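Local coordinates for protein luciferase-like monooxygenase (Streptomyces bottropensis, PDB 4US5) that probably acts as a flavin-dependent monooxygenase of the bacterial luciferase-like family, inserting oxygen into a substrate, at residues B[40-45]-B[220-225]; B[145-150]-B[154-159]; B[168-173]-B[178-183]; B[173-178]-B[203-208]. One frame throughout, in Å; residues are numbered along the deposited sequence.

Contact 1. Residues B[40-45]-B[220-225]; sequences YERFWV and RPILSV. With EPE (4-(2-hydroxyethyl)-1-piperazine ethanesulfonic acid), chain S.
Inside the parallel barrel of this luciferase-like, TIM-barrel enzyme, strands 42-45 and 221-229 face each other across the lumen rather than pairing edge to edge; the CA atoms of Arg-42 and Ile-222 are 11.1 Å apart. Their side chains bridge the gap. Ile-222 CD1 lies 3.8 Å from NE of Arg-42 and 4.1 Å from CH2 of Trp-44, whose indole has the Arg-42 CD methylene over one face, toward the rim. Arg-42 bends at chi3 (74°), which carries its guanidinium up to the sulfonate of a buffer molecule, EPE, probably from the crystallisation liquor. Arg-42 NH1 gives a hydrogen bond of 2.9 Å to O2S, and NH2 one of 3.1 Å to O3S. From the other segment Arg-220 does likewise, NH1 to O1S at 3.0 Å and NH2 to O3S at 3.0 Å, the last nearly straight at 170°. O3S is thus shared by both arginines, and Trp-169 NE1 also bonds EPE. Glu-309 and Asp-106 form salt bridges with Arg-42, and Glu-308 with Arg-220. Two carboxylate-paired guanidiniums converging on one sulfonate probably make an anion site at the N-terminal ends of these strands, opposite the end where TIM-barrel active sites lie.

Contact 2. Residues B[145-150]-B[154-159]; sequences RAYLDP and LPFTVS. With NA (sodium ion), chain I.
Tyr-147, on helix 134-147, is the residue against which the returning chain 154-159 packs, and the tight part of the contact lies along one side of its ring. The CD1 methyl of Leu-154 comes within 3.4 Å of Tyr-147 CD1 and 3.7 Å of CE1, the two side chains crossing at about a right angle. Next to it, Phe-156 brings CZ to 4.0 Å from Tyr-147 CE1; with chi1 at 54° its CG is tucked between backbone N and carbonyl carbon, which turns the ring back toward the tyrosine. Val-158 also crosses the tyrosine at about a right angle, its CG2 methyl 3.5 Å from Tyr-147 O and 4.2 Å from its CD1.

The other side of the turn is much looser. Pro-150 and Pro-155 lie exposed, while Asp-149 points away from the second segment and accepts from the backbone N of Asp-151. Its own N bonds to Ala-146 O at 3.1 Å.

A sodium ion links the far end to the second subunit: Ser-159 OG binds it at 2.7 Å, together with the carbonyl oxygens of His-48, Glu-51 and Asn-54 of that subunit, whose Ala-122 packs on Tyr-147 and Val-119 on Phe-156. This is a chain reversal after a helix, closed by an aromatic and aliphatic cluster and set at the subunit interface.

Contact 3. Residues B[168-173]-B[178-183]; sequences LWLLGA and AEAAAR
Leu-170, at the middle of strand 167-172, reaches out of the sheet to helix 175-184, and the helix meets it with small side chains. Taken in order, Ala-178 opens the segment; its CB is turned across the line to the strand, and its carbonyl O accepts from Ala-182 N at 3.0 Å. Glu-179 is exposed on the outer side, its O bonded to Arg-183 N at 2.9 Å. Ala-180 is the first to face the strand, its CB 4.5 Å from Leu-170 CD2, a loose touch. Ala-181 follows with the closer one: its CB is 3.9 Å from the same CD2, and its backbone N is equally near. The leucine CG lies opposite the backbone N (chi1 -178°), and chi2 of 56° then sets CD2 against the helix surface, nearer the Ala-181 methyl. Ala-182 looks elsewhere, onto Ala-209 of helix 199-209, and Arg-183, exposed, touches Trp-138. That tryptophan, on helix 134-147, also covers Leu-170 and Ala-180, while Tyr-188 borders Ala-181. The small alanine methyls are consistent with the close approach, Leu-170 CA to Ala-181 CA 6.4 Å. Strand 167-172, helix 175-184 and strand 188-191 form a beta-alpha-beta unit of the TIM barrel.

Contact 4. Residues B[173-178]-B[203-208]; sequences ASVSSA and MDTYRA
The carbonyl oxygen of Met-203, a selenomethionine here, is gripped twice by Arg-207: by the backbone N at 3.3 Å in the usual helical bond, and by the side-chain NE at 3.2 Å, a fairly straight bond of 167° that arrives from the opposite face of the carbonyl plane, well above it. The oxygen lies nearly in the guanidinium plane, and NH2 of the same arginine forms a salt bridge of 2.8 Å to Asp-204 OD1. Arg-207 is therefore held against its own helix, and NH2 also reaches Ala-304 O of helix 291-305.

On the side facing helix 175-184 the contact is by van der Waals touch. Ala-178 CB meets Tyr-206 CB at 4.2 Å, and the carbonyl O of Ala-178 sits at the edge of the tyrosine ring, in its plane, 3.8 Å from CD1. A chi1 of 173° swings that ring to where its OH meets Leu-186 O and the backbone N of Arg-220. One turn before Ala-178, Val-175 CG1 lies 4.0 Å from Thr-205 OG1, which bonds to Glu-201 O of its own helix.

Helix 175-184 begins here: Ser-174 is its N-cap, with OG accepting from Ser-177 N at 3.0 Å, and Ser-177 OG returns a bond to Ser-174 O. Adjacent helices packed side by side around the strands form the outer layer of the TIM barrel; here a small alanine lies where the two segments come closest.

In the fold
Contacts 1 and 3 lie in the buried interior, contact 4 is half covered in the helical layer, and contact 2 is on the surface, about 27 Å from the chain centre to its own centre. Contact 1 gathers arginines round a bound sulfonate, contact 2 ends at a sodium ion, and the salt bridge of contact 4 stays within one helix; contact 3 is purely apolar, and meets contact 1 through Trp-169, whose ring packs on Ile-222. Contacts 3 and 4 share helix 175-184, with one face turned to the strand and another to helix 199-209, where the OH of Tyr-206 bonds the backbone N of Arg-220. Contact 2 touches contact 3 by Arg-145 and Leu-148 against Leu-168, and faces the second subunit.

Contact 1. Residues B[40-45]-B[220-225]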
loop_
_atom_site.group_PDB
_atom_site.type_symbol
_atom_site.label_atom_id
_atom_site.label_comp_id
_atom_site.label_asym_id
_atom_site.label_seq_id
_atom_site.Cartn_x
_atom_site.Cartn_y
_atom_site.Cartn_z
ATOM N N TYR B 40 -7.345 4.547 22.268
ATOM C CA TYR B 40 -8.223 4.892 21.137
ATOM C C TYR B 40 -8.665 3.621 20.406
ATOM O O TYR B 40 -7.924 2.625 20.348
ATOM C CB TYR B 40 -7.517 5.902 20.200
ATOM C CG TYR B 40 -7.443 7.323 20.738
ATOM C CD1 TYR B 40 -6.570 7.674 21.736
ATOM C CD2 TYR B 40 -8.211 8.340 20.161
ATOM C CE1 TYR B 40 -6.505 8.987 22.208
ATOM C CE2 TYR B 40 -8.163 9.648 20.612
ATOM C CZ TYR B 40 -7.323 9.974 21.637
ATOM O OH TYR B 40 -7.255 11.247 22.109
ATOM N N GLU B 41 -9.858 3.643 19.839
ATOM C CA GLU B 41 -10.452 2.466 19.196
ATOM C C GLU B 41 -9.853 2.138 17.836
ATOM O O GLU B 41 -9.555 0.975 17.555
ATOM C CB GLU B 41 -11.966 2.618 18.996
ATOM C CG GLU B 41 -12.735 2.870 20.250
ATOM C CD GLU B 41 -12.662 1.741 21.250
ATOM O OE1 GLU B 41 -12.640 0.545 20.813
ATOM O OE2 GLU B 41 -12.542 2.081 22.453
ATOM N N ARG B 42 -9.731 3.163 16.976
ATOM C CA ARG B 42 -9.222 2.997 15.606
ATOM C C ARG B 42 -8.446 4.227 15.168
ATOM O O ARG B 42 -8.635 5.327 15.694
ATOM C CB ARG B 42 -10.329 2.674 14.596
ATOM C CG ARG B 42 -11.311 3.812 14.282
ATOM C CD ARG B 42 -12.609 3.304 13.673
ATOM N NE ARG B 42 -13.477 2.639 14.655
ATOM C CZ ARG B 42 -13.936 1.384 14.556
ATOM N NH1 ARG B 42 -13.578 0.582 13.553
ATOM N NH2 ARG B 42 -14.754 0.915 15.485
ATOM N N PHE B 43 -7.591 4.023 14.183
ATOM C CA PHE B 43 -6.764 5.072 13.619
ATOM C C PHE B 43 -7.007 5.003 12.114
ATOM O O PHE B 43 -6.651 4.009 11.465
ATOM C CB PHE B 43 -5.303 4.804 13.937
ATOM C CG PHE B 43 -4.372 5.948 13.550
ATOM C CD1 PHE B 43 -3.934 6.097 12.240
ATOM C CD2 PHE B 43 -3.975 6.873 14.483
ATOM C CE1 PHE B 43 -3.113 7.133 11.893
ATOM C CE2 PHE B 43 -3.138 7.901 14.141
ATOM C CZ PHE B 43 -2.698 8.026 12.844
ATOM N N TRP B 44 -7.634 6.034 11.566
ATOM C CA TRP B 44 -7.895 6.076 10.158
ATOM C C TRP B 44 -6.987 7.048 9.451
ATOM O O TRP B 44 -6.683 8.122 9.977
ATOM C CB TRP B 44 -9.347 6.489 9.923
ATOM C CG TRP B 44 -10.338 5.422 10.124
ATOM C CD1 TRP B 44 -10.103 4.114 10.441
ATOM C CD2 TRP B 44 -11.749 5.572 10.072
ATOM N NE1 TRP B 44 -11.280 3.435 10.540
ATOM C CE2 TRP B 44 -12.317 4.296 10.294
ATOM C CE3 TRP B 44 -12.597 6.656 9.816
ATOM C CZ2 TRP B 44 -13.682 4.081 10.348
ATOM C CZ3 TRP B 44 -13.972 6.435 9.848
ATOM C CH2 TRP B 44 -14.497 5.159 10.076
ATOM N N VAL B 45 -6.621 6.713 8.225
ATOM C CA VAL B 45 -5.792 7.571 7.383
ATOM C C VAL B 45 -6.643 8.026 6.182
ATOM O O VAL B 45 -7.200 7.175 5.467
ATOM C CB VAL B 45 -4.548 6.832 6.886
ATOM C CG1 VAL B 45 -3.655 7.748 6.024
ATOM C CG2 VAL B 45 -3.748 6.287 8.053
ATOM N N ARG B 220 -24.302 1.774 13.302
ATOM C CA ARG B 220 -23.007 1.937 13.938
ATOM C C ARG B 220 -22.450 3.317 13.535
ATOM O O ARG B 220 -21.710 3.422 12.589
ATOM C CB ARG B 220 -22.068 0.824 13.490
ATOM C CG ARG B 220 -22.550 -0.575 13.871
ATOM C CD ARG B 220 -22.157 -0.988 15.294
ATOM N NE ARG B 220 -20.832 -0.489 15.666
ATOM C CZ ARG B 220 -19.684 -1.003 15.223
ATOM N NH1 ARG B 220 -19.685 -2.022 14.374
ATOM N NH2 ARG B 220 -18.521 -0.485 15.625
ATOM N N PRO B 221 -22.879 4.375 14.231
ATOM C CA PRO B 221 -22.492 5.721 13.869
ATOM C C PRO B 221 -21.216 6.206 14.575
ATOM O O PRO B 221 -21.072 6.065 15.799
ATOM C CB PRO B 221 -23.723 6.568 14.290
ATOM C CG PRO B 221 -24.643 5.655 15.047
ATOM C CD PRO B 221 -23.904 4.383 15.294
ATOM N N ILE B 222 -20.343 6.835 13.798
ATOM C CA ILE B 222 -19.201 7.578 14.300
ATOM C C ILE B 222 -19.389 9.036 13.881
ATOM O O ILE B 222 -19.821 9.310 12.755
ATOM C CB ILE B 222 -17.883 7.034 13.662
ATOM C CG1 ILE B 222 -17.539 5.698 14.304
ATOM C CG2 ILE B 222 -16.742 8.024 13.813
ATOM C CD1 ILE B 222 -16.254 5.072 13.781
ATOM N N LEU B 223 -19.020 9.962 14.751
ATOM C CA LEU B 223 -18.980 11.361 14.408
ATOM C C LEU B 223 -17.523 11.837 14.286
ATOM O O LEU B 223 -16.774 11.747 15.256
ATOM C CB LEU B 223 -19.678 12.152 15.499
ATOM C CG LEU B 223 -20.068 13.586 15.214
ATOM C CD1 LEU B 223 -21.041 13.665 14.054
ATOM C CD2 LEU B 223 -20.660 14.201 16.468
ATOM N N SER B 224 -17.123 12.269 13.092
ATOM C CA SER B 224 -15.798 12.835 12.894
ATOM C C SER B 224 -15.817 14.308 13.170
ATOM O O SER B 224 -16.632 15.053 12.598
ATOM C CB SER B 224 -15.256 12.530 11.508
ATOM O OG SER B 224 -15.188 11.134 11.353
ATOM N N VAL B 225 -14.906 14.729 14.025
ATOM C CA VAL B 225 -14.856 16.071 14.562
ATOM C C VAL B 225 -13.413 16.536 14.592
ATOM O O VAL B 225 -12.524 15.760 14.908
ATOM C CB VAL B 225 -15.411 16.146 16.005
ATOM C CG1 VAL B 225 -16.930 16.088 16.006
ATOM C CG2 VAL B 225 -14.829 15.054 16.896
HETATM N N1 EPE S . -15.176 -6.390 13.299
HETATM C C2 EPE S . -15.170 -7.453 12.280
HETATM C C3 EPE S . -15.580 -8.786 12.917
HETATM N N4 EPE S . -14.630 -9.036 14.009
HETATM C C5 EPE S . -13.976 -7.930 14.729
HETATM C C6 EPE S . -14.861 -6.687 14.695
HETATM C C7 EPE S . -14.296 -10.416 14.419
HETATM C C8 EPE S . -15.530 -11.296 14.344
HETATM O O8 EPE S . -15.607 -11.843 13.029
HETATM C C9 EPE S . -15.471 -5.017 12.818
HETATM C C10 EPE S . -15.244 -4.030 13.934
HETATM S S EPE S . -15.840 -2.513 13.553
HETATM O O1S EPE S . -17.178 -2.680 12.939
HETATM O O2S EPE S . -14.857 -1.787 12.577
HETATM O O3S EPE S . -15.997 -1.865 14.869
#

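Contact 2. Residues B[145-150]-B[154-159]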
loop_
_atom_site.group_PDB
_atom_site.type_symbol
_atom_site.label_atom_id
_atom_site.label_comp_id
_atom_site.label_asym_id
_atom_site.label_seq_id
_atom_site.Cartn_x
_atom_site.Cartn_y
_atom_site.Cartn_z
ATOM N N ARG B 145 -18.104 -5.031 -1.900
ATOM C CA ARG B 145 -18.636 -5.979 -0.905
ATOM C C ARG B 145 -18.703 -7.391 -1.498
ATOM O O ARG B 145 -18.347 -8.352 -0.828
ATOM C CB ARG B 145 -20.004 -5.456 -0.400
ATOM C CG ARG B 145 -20.645 -6.077 0.812
ATOM C CD ARG B 145 -22.013 -5.406 1.000
ATOM N NE ARG B 145 -22.215 -4.880 2.335
ATOM C CZ ARG B 145 -23.264 -4.134 2.689
ATOM N NH1 ARG B 145 -24.192 -3.814 1.805
ATOM N NH2 ARG B 145 -23.381 -3.719 3.938
ATOM N N ALA B 146 -19.063 -7.504 -2.774
ATOM C CA ALA B 146 -19.114 -8.784 -3.457
ATOM C C ALA B 146 -17.723 -9.384 -3.630
ATOM O O ALA B 146 -17.520 -10.574 -3.434
ATOM C CB ALA B 146 -19.795 -8.644 -4.819
ATOM N N TYR B 147 -16.737 -8.555 -3.966
ATOM C CA TYR B 147 -15.374 -9.080 -4.085
ATOM C C TYR B 147 -14.835 -9.545 -2.746
ATOM O O TYR B 147 -14.052 -10.488 -2.676
ATOM C CB TYR B 147 -14.446 -8.046 -4.696
ATOM C CG TYR B 147 -14.625 -7.840 -6.184
ATOM C CD1 TYR B 147 -14.618 -8.911 -7.063
ATOM C CD2 TYR B 147 -14.728 -6.576 -6.703
ATOM C CE1 TYR B 147 -14.715 -8.711 -8.422
ATOM C CE2 TYR B 147 -14.848 -6.360 -8.049
ATOM C CZ TYR B 147 -14.855 -7.430 -8.902
ATOM O OH TYR B 147 -14.951 -7.210 -10.215
ATOM N N LEU B 148 -15.261 -8.911 -1.678
ATOM C CA LEU B 148 -14.857 -9.302 -0.338
ATOM C C LEU B 148 -15.623 -10.534 0.198
ATOM O O LEU B 148 -15.336 -11.010 1.277
ATOM C CB LEU B 148 -15.000 -8.120 0.644
ATOM C CG LEU B 148 -14.006 -6.976 0.371
ATOM C CD1 LEU B 148 -14.369 -5.752 1.188
ATOM C CD2 LEU B 148 -12.579 -7.430 0.701
ATOM N N ASP B 149 -16.607 -11.012 -0.552
ATOM C CA ASP B 149 -17.358 -12.242 -0.170
ATOM C C ASP B 149 -16.880 -13.387 -1.025
ATOM O O ASP B 149 -17.183 -13.448 -2.228
ATOM C CB ASP B 149 -18.869 -12.018 -0.384
ATOM C CG ASP B 149 -19.707 -13.269 -0.102
ATOM O OD1 ASP B 149 -19.156 -14.290 0.373
ATOM O OD2 ASP B 149 -20.920 -13.215 -0.355
ATOM N N PRO B 150 -16.096 -14.307 -0.437
ATOM C CA PRO B 150 -15.509 -15.376 -1.257
ATOM C C PRO B 150 -16.534 -16.414 -1.787
ATOM O O PRO B 150 -16.182 -17.256 -2.624
ATOM C CB PRO B 150 -14.505 -16.027 -0.312
ATOM C CG PRO B 150 -15.045 -15.792 1.044
ATOM C CD PRO B 150 -15.797 -14.477 0.995
ATOM N N LEU B 154 -18.038 -15.671 -8.138
ATOM C CA LEU B 154 -17.237 -15.055 -9.197
ATOM C C LEU B 154 -16.407 -16.108 -9.911
ATOM O O LEU B 154 -16.027 -17.100 -9.310
ATOM C CB LEU B 154 -16.330 -13.980 -8.601
ATOM C CG LEU B 154 -17.042 -12.677 -8.229
ATOM C CD1 LEU B 154 -16.201 -11.890 -7.234
ATOM C CD2 LEU B 154 -17.331 -11.867 -9.484
ATOM N N PRO B 155 -16.101 -15.887 -11.198
ATOM C CA PRO B 155 -15.282 -16.862 -11.925
ATOM C C PRO B 155 -13.786 -16.938 -11.492
ATOM O O PRO B 155 -13.048 -17.763 -12.022
ATOM C CB PRO B 155 -15.390 -16.390 -13.378
ATOM C CG PRO B 155 -15.704 -14.935 -13.296
ATOM C CD PRO B 155 -16.524 -14.763 -12.052
ATOM N N PHE B 156 -13.356 -16.104 -10.547
ATOM C CA PHE B 156 -11.969 -16.128 -10.085
ATOM C C PHE B 156 -11.909 -15.818 -8.599
ATOM O O PHE B 156 -12.883 -15.324 -8.032
ATOM C CB PHE B 156 -11.115 -15.141 -10.902
ATOM C CG PHE B 156 -11.660 -13.730 -10.926
ATOM C CD1 PHE B 156 -11.514 -12.904 -9.829
ATOM C CD2 PHE B 156 -12.323 -13.231 -12.048
ATOM C CE1 PHE B 156 -12.019 -11.623 -9.840
ATOM C CE2 PHE B 156 -12.835 -11.941 -12.068
ATOM C CZ PHE B 156 -12.676 -11.127 -10.949
ATOM N N THR B 157 -10.769 -16.090 -7.980
ATOM C CA THR B 157 -10.565 -15.794 -6.552
ATOM C C THR B 157 -9.958 -14.412 -6.320
ATOM O O THR B 157 -9.219 -13.882 -7.154
ATOM C CB THR B 157 -9.671 -16.853 -5.886
ATOM O OG1 THR B 157 -8.363 -16.851 -6.494
ATOM C CG2 THR B 157 -10.316 -18.241 -6.027
ATOM N N VAL B 158 -10.258 -13.841 -5.167
ATOM C CA VAL B 158 -9.705 -12.576 -4.768
ATOM C C VAL B 158 -8.586 -12.856 -3.768
ATOM O O VAL B 158 -8.837 -13.160 -2.589
ATOM C CB VAL B 158 -10.792 -11.670 -4.169
ATOM C CG1 VAL B 158 -10.204 -10.349 -3.736
ATOM C CG2 VAL B 158 -11.901 -11.443 -5.210
ATOM N N SER B 159 -7.354 -12.769 -4.245
ATOM C CA SER B 159 -6.199 -13.030 -3.415
ATOM C C SER B 159 -5.878 -11.884 -2.500
ATOM O O SER B 159 -6.160 -10.728 -2.810
ATOM C CB SER B 159 -4.957 -13.238 -4.270
ATOM O OG SER B 159 -5.150 -14.193 -5.253
HETATM NA NA NA I . -2.666 -14.356 -6.318
#

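Contact 3. Residues B[168-173]-B[178-183]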
loop_
_atom_site.group_PDB
_atom_site.type_symbol
_atom_site.label_atom_id
_atom_site.label_comp_id
_atom_site.label_asym_id
_atom_site.label_seq_id
_atom_site.Cartn_x
_atom_site.Cartn_y
_atom_site.Cartn_z
ATOM N N LEU B 168 -15.906 -2.869 6.408
ATOM C CA LEU B 168 -16.347 -1.792 5.518
ATOM C C LEU B 168 -17.050 -0.672 6.281
ATOM O O LEU B 168 -18.030 -0.928 7.018
ATOM C CB LEU B 168 -17.337 -2.327 4.493
ATOM C CG LEU B 168 -16.804 -2.894 3.178
ATOM C CD1 LEU B 168 -17.956 -3.338 2.284
ATOM C CD2 LEU B 168 -15.919 -1.890 2.417
ATOM N N TRP B 169 -16.627 0.564 6.061
ATOM C CA TRP B 169 -17.261 1.752 6.623
ATOM C C TRP B 169 -17.526 2.758 5.511
ATOM O O TRP B 169 -16.714 2.906 4.579
ATOM C CB TRP B 169 -16.357 2.435 7.671
ATOM C CG TRP B 169 -16.330 1.779 8.999
ATOM C CD1 TRP B 169 -15.657 0.622 9.322
ATOM C CD2 TRP B 169 -16.981 2.201 10.198
ATOM N NE1 TRP B 169 -15.852 0.312 10.618
ATOM C CE2 TRP B 169 -16.646 1.272 11.197
ATOM C CE3 TRP B 169 -17.846 3.250 10.520
ATOM C CZ2 TRP B 169 -17.129 1.365 12.479
ATOM C CZ3 TRP B 169 -18.286 3.357 11.805
ATOM C CH2 TRP B 169 -17.957 2.405 12.770
ATOM N N LEU B 170 -18.629 3.489 5.614
ATOM C CA LEU B 170 -18.893 4.587 4.689
ATOM C C LEU B 170 -18.714 5.899 5.423
ATOM O O LEU B 170 -19.281 6.104 6.504
ATOM C CB LEU B 170 -20.304 4.513 4.124
ATOM C CG LEU B 170 -20.649 5.587 3.113
ATOM C CD1 LEU B 170 -19.654 5.582 1.954
ATOM C CD2 LEU B 170 -22.056 5.374 2.560
ATOM N N LEU B 171 -17.911 6.767 4.830
ATOM C CA LEU B 171 -17.700 8.108 5.346
ATOM C C LEU B 171 -18.517 9.043 4.515
ATOM O O LEU B 171 -18.493 8.973 3.276
ATOM C CB LEU B 171 -16.227 8.523 5.246
ATOM C CG LEU B 171 -15.310 7.960 6.331
ATOM C CD1 LEU B 171 -15.104 6.436 6.177
ATOM C CD2 LEU B 171 -13.993 8.683 6.281
ATOM N N GLY B 172 -19.218 9.946 5.178
ATOM C CA GLY B 172 -19.993 10.972 4.433
ATOM C C GLY B 172 -20.010 12.325 5.092
ATOM O O GLY B 172 -19.630 12.485 6.283
ATOM N N ALA B 173 -20.493 13.310 4.342
ATOM C CA ALA B 173 -20.649 14.660 4.830
ATOM C C ALA B 173 -21.911 15.277 4.210
ATOM O O ALA B 173 -21.917 16.449 3.845
ATOM C CB ALA B 173 -19.446 15.466 4.456
ATOM N N ALA B 178 -25.801 9.493 4.307
ATOM C CA ALA B 178 -26.357 8.855 5.459
ATOM C C ALA B 178 -27.524 7.911 5.031
ATOM O O ALA B 178 -27.683 6.841 5.593
ATOM C CB ALA B 178 -26.842 9.904 6.456
ATOM N N GLU B 179 -28.321 8.356 4.053
ATOM C CA GLU B 179 -29.389 7.518 3.452
ATOM C C GLU B 179 -28.815 6.288 2.803
ATOM O O GLU B 179 -29.335 5.193 2.948
ATOM C CB GLU B 179 -30.191 8.327 2.412
ATOM C CG GLU B 179 -31.135 9.334 3.049
ATOM C CD GLU B 179 -31.678 10.394 2.078
ATOM O OE1 GLU B 179 -31.292 10.419 0.883
ATOM O OE2 GLU B 179 -32.497 11.229 2.535
ATOM N N ALA B 180 -27.704 6.461 2.089
ATOM C CA ALA B 180 -27.055 5.331 1.417
ATOM C C ALA B 180 -26.486 4.327 2.412
ATOM O O ALA B 180 -26.707 3.127 2.289
ATOM C CB ALA B 180 -25.978 5.824 0.471
ATOM N N ALA B 181 -25.811 4.829 3.452
ATOM C CA ALA B 181 -25.275 3.966 4.476
ATOM C C ALA B 181 -26.373 3.202 5.171
ATOM O O ALA B 181 -26.234 2.012 5.484
ATOM C CB ALA B 181 -24.490 4.781 5.499
ATOM N N ALA B 182 -27.488 3.893 5.438
ATOM C CA ALA B 182 -28.662 3.250 6.043
ATOM C C ALA B 182 -29.229 2.143 5.153
ATOM O O ALA B 182 -29.437 1.021 5.599
ATOM C CB ALA B 182 -29.731 4.291 6.314
ATOM N N ARG B 183 -29.423 2.475 3.889
ATOM C CA ARG B 183 -29.961 1.556 2.915
ATOM C C ARG B 183 -29.123 0.287 2.839
ATOM O O ARG B 183 -29.650 -0.825 2.716
ATOM C CB ARG B 183 -30.040 2.265 1.569
ATOM C CG ARG B 183 -30.630 1.466 0.432
ATOM C CD ARG B 183 -30.865 2.360 -0.783
ATOM N NE ARG B 183 -29.605 2.656 -1.452
ATOM C CZ ARG B 183 -29.070 3.867 -1.618
ATOM N NH1 ARG B 183 -29.673 4.990 -1.177
ATOM N NH2 ARG B 183 -27.900 3.962 -2.237
#

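Contact 4. Residues B[173-178]-B[203-208]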
loop_
_atom_site.group_PDB
_atom_site.type_symbol
_atom_site.label_atom_id
_atom_site.label_comp_id
_atom_site.label_asym_id
_atom_site.label_seq_id
_atom_site.Cartn_x
_atom_site.Cartn_y
_atom_site.Cartn_z
ATOM N N ALA B 173 -20.493 13.310 4.342
ATOM C CA ALA B 173 -20.649 14.660 4.830
ATOM C C ALA B 173 -21.911 15.277 4.210
ATOM O O ALA B 173 -21.917 16.449 3.845
ATOM C CB ALA B 173 -19.446 15.466 4.456
ATOM N N SER B 174 -22.951 14.463 4.135
ATOM C CA SER B 174 -24.215 14.826 3.488
ATOM C C SER B 174 -25.326 13.935 3.998
ATOM O O SER B 174 -25.099 12.799 4.405
ATOM C CB SER B 174 -24.105 14.694 1.970
ATOM O OG SER B 174 -24.022 13.339 1.546
ATOM N N VAL B 175 -26.556 14.448 3.944
ATOM C CA VAL B 175 -27.723 13.633 4.292
ATOM C C VAL B 175 -27.882 12.472 3.321
ATOM O O VAL B 175 -28.213 11.354 3.720
ATOM C CB VAL B 175 -29.020 14.481 4.334
ATOM C CG1 VAL B 175 -30.240 13.602 4.646
ATOM C CG2 VAL B 175 -28.897 15.552 5.384
ATOM N N SER B 176 -27.572 12.712 2.056
ATOM C CA SER B 176 -27.645 11.672 1.049
ATOM C C SER B 176 -26.743 10.465 1.376
ATOM O O SER B 176 -27.140 9.306 1.221
ATOM C CB SER B 176 -27.302 12.329 -0.307
ATOM O OG SER B 176 -26.202 11.776 -0.980
ATOM N N SER B 177 -25.539 10.728 1.871
ATOM C CA SER B 177 -24.627 9.620 2.213
ATOM C C SER B 177 -25.172 8.810 3.360
ATOM O O SER B 177 -24.995 7.603 3.421
ATOM C CB SER B 177 -23.199 10.180 2.542
ATOM O OG SER B 177 -23.237 11.055 3.653
ATOM N N ALA B 178 -25.801 9.493 4.307
ATOM C CA ALA B 178 -26.357 8.855 5.459
ATOM C C ALA B 178 -27.524 7.911 5.031
ATOM O O ALA B 178 -27.683 6.841 5.593
ATOM C CB ALA B 178 -26.842 9.904 6.456
HETATM N N MSE B 203 -27.334 12.263 11.023
HETATM C CA MSE B 203 -27.208 11.202 11.982
HETATM C C MSE B 203 -28.592 10.657 12.360
HETATM O O MSE B 203 -28.759 9.460 12.565
HETATM C CB MSE B 203 -26.395 11.648 13.180
HETATM C CG MSE B 203 -24.949 12.023 12.756
HETATM SE SE MSE B 203 -23.899 10.378 12.426
HETATM C CE MSE B 203 -23.239 10.112 14.256
ATOM N N ASP B 204 -29.586 11.539 12.445
ATOM C CA ASP B 204 -31.000 11.085 12.660
ATOM C C ASP B 204 -31.457 10.192 11.514
ATOM O O ASP B 204 -32.013 9.122 11.751
ATOM C CB ASP B 204 -31.938 12.292 12.773
ATOM C CG ASP B 204 -31.864 12.973 14.137
ATOM O OD1 ASP B 204 -31.266 12.399 15.057
ATOM O OD2 ASP B 204 -32.408 14.101 14.277
ATOM N N THR B 205 -31.216 10.641 10.287
ATOM C CA THR B 205 -31.599 9.923 9.070
ATOM C C THR B 205 -30.949 8.561 8.963
ATOM O O THR B 205 -31.612 7.549 8.644
ATOM C CB THR B 205 -31.262 10.749 7.824
ATOM O OG1 THR B 205 -32.052 11.941 7.844
ATOM C CG2 THR B 205 -31.566 9.998 6.539
ATOM N N TYR B 206 -29.651 8.502 9.262
ATOM C CA TYR B 206 -28.931 7.237 9.275
ATOM C C TYR B 206 -29.607 6.209 10.180
ATOM O O TYR B 206 -29.843 5.059 9.776
ATOM C CB TYR B 206 -27.469 7.441 9.754
ATOM C CG TYR B 206 -26.719 6.167 9.938
ATOM C CD1 TYR B 206 -26.508 5.302 8.864
ATOM C CD2 TYR B 206 -26.155 5.836 11.145
ATOM C CE1 TYR B 206 -25.795 4.117 9.024
ATOM C CE2 TYR B 206 -25.443 4.662 11.308
ATOM C CZ TYR B 206 -25.259 3.810 10.249
ATOM O OH TYR B 206 -24.541 2.643 10.433
ATOM N N ARG B 207 -29.899 6.617 11.398
ATOM C CA ARG B 207 -30.517 5.749 12.379
ATOM C C ARG B 207 -31.943 5.379 12.004
ATOM O O ARG B 207 -32.308 4.212 12.089
ATOM C CB ARG B 207 -30.475 6.368 13.770
ATOM C CG ARG B 207 -29.074 6.303 14.378
ATOM C CD ARG B 207 -29.002 6.984 15.712
ATOM N NE ARG B 207 -29.221 8.412 15.561
ATOM C CZ ARG B 207 -29.419 9.240 16.563
ATOM N NH1 ARG B 207 -29.401 8.785 17.819
ATOM N NH2 ARG B 207 -29.616 10.533 16.317
ATOM N N ALA B 208 -32.732 6.361 11.596
ATOM C CA ALA B 208 -34.162 6.126 11.249
ATOM C C ALA B 208 -34.346 5.200 10.032
ATOM O O ALA B 208 -35.156 4.272 10.076
ATOM C CB ALA B 208 -34.848 7.438 11.001
#